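Local structure of phage tail sheath protein (Desulfitobacterium hafniense, 3HXL) at residues Phe361-Tyr365 against Leu378-Cys383. The protein probably forms the contractile tail sheath of a phage or phage-like particle. Numbering follows the deposited sequence.
Sequences FSKFY and LLKSEC
The ring of Phe-361 meets the sulfur of Cys-383 at its edge, near the ring plane. Cys-383 SG lies 5.0 Å from the centroid of the Phe-361 ring, 84° off the ring normal. This is an edge-on sulfur-aromatic contact. The same end of the ring touches Leu-379 from an oblique direction. Packing is tight here, with Phe-361 CE1 3.3 Å from Leu-379 CD2. These two side chains cross at about a right angle. The Tyr-365 ring has Glu-382 CG and the carbonyl O of Leu-378 at its edge, both by the hydroxyl. Leu-379 CA approaches this ring obliquely. Leu-379 CG sits off the ring plane, 3.9 Å from Tyr-365 CE2.

The contact joins the C-terminal end of helix 344-364 to helix 373-392 in the sheath C-terminal domain. Both Phe-361 and Leu-379 also touch strands 415-422 and 431-438, so the apolar part of the contact packs on the strands of this domain. Cys-383 reaches Leu-405 of strand 405-408. Phe-361 further meets the ring of Phe-357, one turn earlier on its own helix.

The Tyr-365 hydroxyl gives a weak hydrogen bond to Leu-378 O, 3.2 Å from OH to O. Leu-378 O also accepts the helical bond from Glu-382 N, at 3.1 Å. Tyr-365 has CG anti to its carbonyl carbon (chi1 -70°), and the ring extends across to the second helix. The Glu-382 carboxylate plane is 30° from the Tyr-365 ring plane. Glu-382 CG, not the carboxylate, comes nearest to Tyr-365 OH, but at 2.9 Å this approach is too short to trust in detail.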
# COMPACT_ATOMS: atom_id res chain seq x y z
N PHE A 361 25.24 0.15 -1.11
CA PHE A 361 26.31 0.68 -1.95
C PHE A 361 26.22 2.19 -2.12
O PHE A 361 27.23 2.89 -2.03
CB PHE A 361 26.28 0.02 -3.33
CG PHE A 361 26.33 -1.48 -3.30
CD1 PHE A 361 26.98 -2.15 -2.27
CD2 PHE A 361 25.72 -2.22 -4.31
CE1 PHE A 361 27.04 -3.54 -2.25
CE2 PHE A 361 25.77 -3.61 -4.30
CZ PHE A 361 26.43 -4.27 -3.27
N SER A 362 25.02 2.69 -2.37
CA SER A 362 24.80 4.12 -2.57
C SER A 362 25.04 4.95 -1.32
O SER A 362 25.30 6.15 -1.41
CB SER A 362 23.38 4.37 -3.08
OG SER A 362 23.16 3.72 -4.32
N LYS A 363 24.94 4.32 -0.15
CA LYS A 363 25.13 5.04 1.10
C LYS A 363 26.52 4.93 1.70
O LYS A 363 27.16 5.94 1.99
CB LYS A 363 24.10 4.55 2.13
CG LYS A 363 22.67 5.01 1.87
CD LYS A 363 22.50 6.50 2.13
CE LYS A 363 22.71 6.83 3.60
NZ LYS A 363 22.49 8.28 3.89
N PHE A 364 27.01 3.71 1.87
CA PHE A 364 28.31 3.49 2.48
C PHE A 364 29.47 3.37 1.49
O PHE A 364 30.63 3.27 1.90
CB PHE A 364 28.26 2.26 3.37
CG PHE A 364 27.06 2.23 4.29
CD1 PHE A 364 26.86 3.25 5.22
CD2 PHE A 364 26.13 1.21 4.21
CE1 PHE A 364 25.75 3.24 6.06
CE2 PHE A 364 25.01 1.19 5.04
CZ PHE A 364 24.82 2.21 5.97
N TYR A 365 29.17 3.39 0.20
CA TYR A 365 30.21 3.29 -0.82
C TYR A 365 30.09 4.38 -1.88
O TYR A 365 31.10 4.84 -2.42
CB TYR A 365 30.17 1.91 -1.49
CG TYR A 365 30.62 0.78 -0.59
CD1 TYR A 365 29.83 0.34 0.47
CD2 TYR A 365 31.85 0.15 -0.81
CE1 TYR A 365 30.26 -0.69 1.30
CE2 TYR A 365 32.28 -0.89 0.02
CZ TYR A 365 31.48 -1.30 1.07
OH TYR A 365 31.90 -2.32 1.89
N LEU A 378 36.63 -5.16 0.42
CA LEU A 378 35.73 -4.67 1.45
C LEU A 378 34.27 -4.82 1.03
O LEU A 378 33.41 -5.15 1.84
CB LEU A 378 36.03 -3.20 1.75
CG LEU A 378 35.30 -2.58 2.94
CD1 LEU A 378 35.54 -3.40 4.20
CD2 LEU A 378 35.78 -1.15 3.13
N LEU A 379 34.00 -4.56 -0.24
CA LEU A 379 32.65 -4.67 -0.78
C LEU A 379 32.24 -6.14 -0.74
O LEU A 379 31.10 -6.48 -0.40
CB LEU A 379 32.62 -4.15 -2.22
CG LEU A 379 31.32 -3.52 -2.70
CD1 LEU A 379 31.52 -3.00 -4.12
CD2 LEU A 379 30.20 -4.54 -2.65
N LYS A 380 33.18 -7.01 -1.09
CA LYS A 380 32.95 -8.44 -1.10
C LYS A 380 32.60 -8.94 0.30
O LYS A 380 31.70 -9.76 0.48
CB LYS A 380 34.19 -9.17 -1.61
CG LYS A 380 34.09 -10.68 -1.61
CD LYS A 380 35.35 -11.30 -2.20
CE LYS A 380 35.25 -12.81 -2.28
NZ LYS A 380 36.45 -13.41 -2.91
N SER A 381 33.33 -8.43 1.29
CA SER A 381 33.11 -8.82 2.68
C SER A 381 31.72 -8.40 3.16
O SER A 381 31.04 -9.15 3.86
CB SER A 381 34.17 -8.19 3.58
OG SER A 381 33.89 -8.43 4.95
N GLU A 382 31.31 -7.19 2.79
CA GLU A 382 30.00 -6.71 3.22
C GLU A 382 28.86 -7.50 2.58
O GLU A 382 27.82 -7.71 3.20
CB GLU A 382 29.86 -5.22 2.90
CG GLU A 382 30.82 -4.34 3.69
CD GLU A 382 30.67 -4.52 5.20
OE1 GLU A 382 29.61 -4.14 5.75
OE2 GLU A 382 31.62 -5.04 5.84
N CYS A 383 29.07 -7.95 1.35
CA CYS A 383 28.04 -8.73 0.66
C CYS A 383 27.95 -10.13 1.26
O CYS A 383 26.86 -10.68 1.43
CB CYS A 383 28.35 -8.81 -0.83
SG CYS A 383 28.16 -7.20 -1.65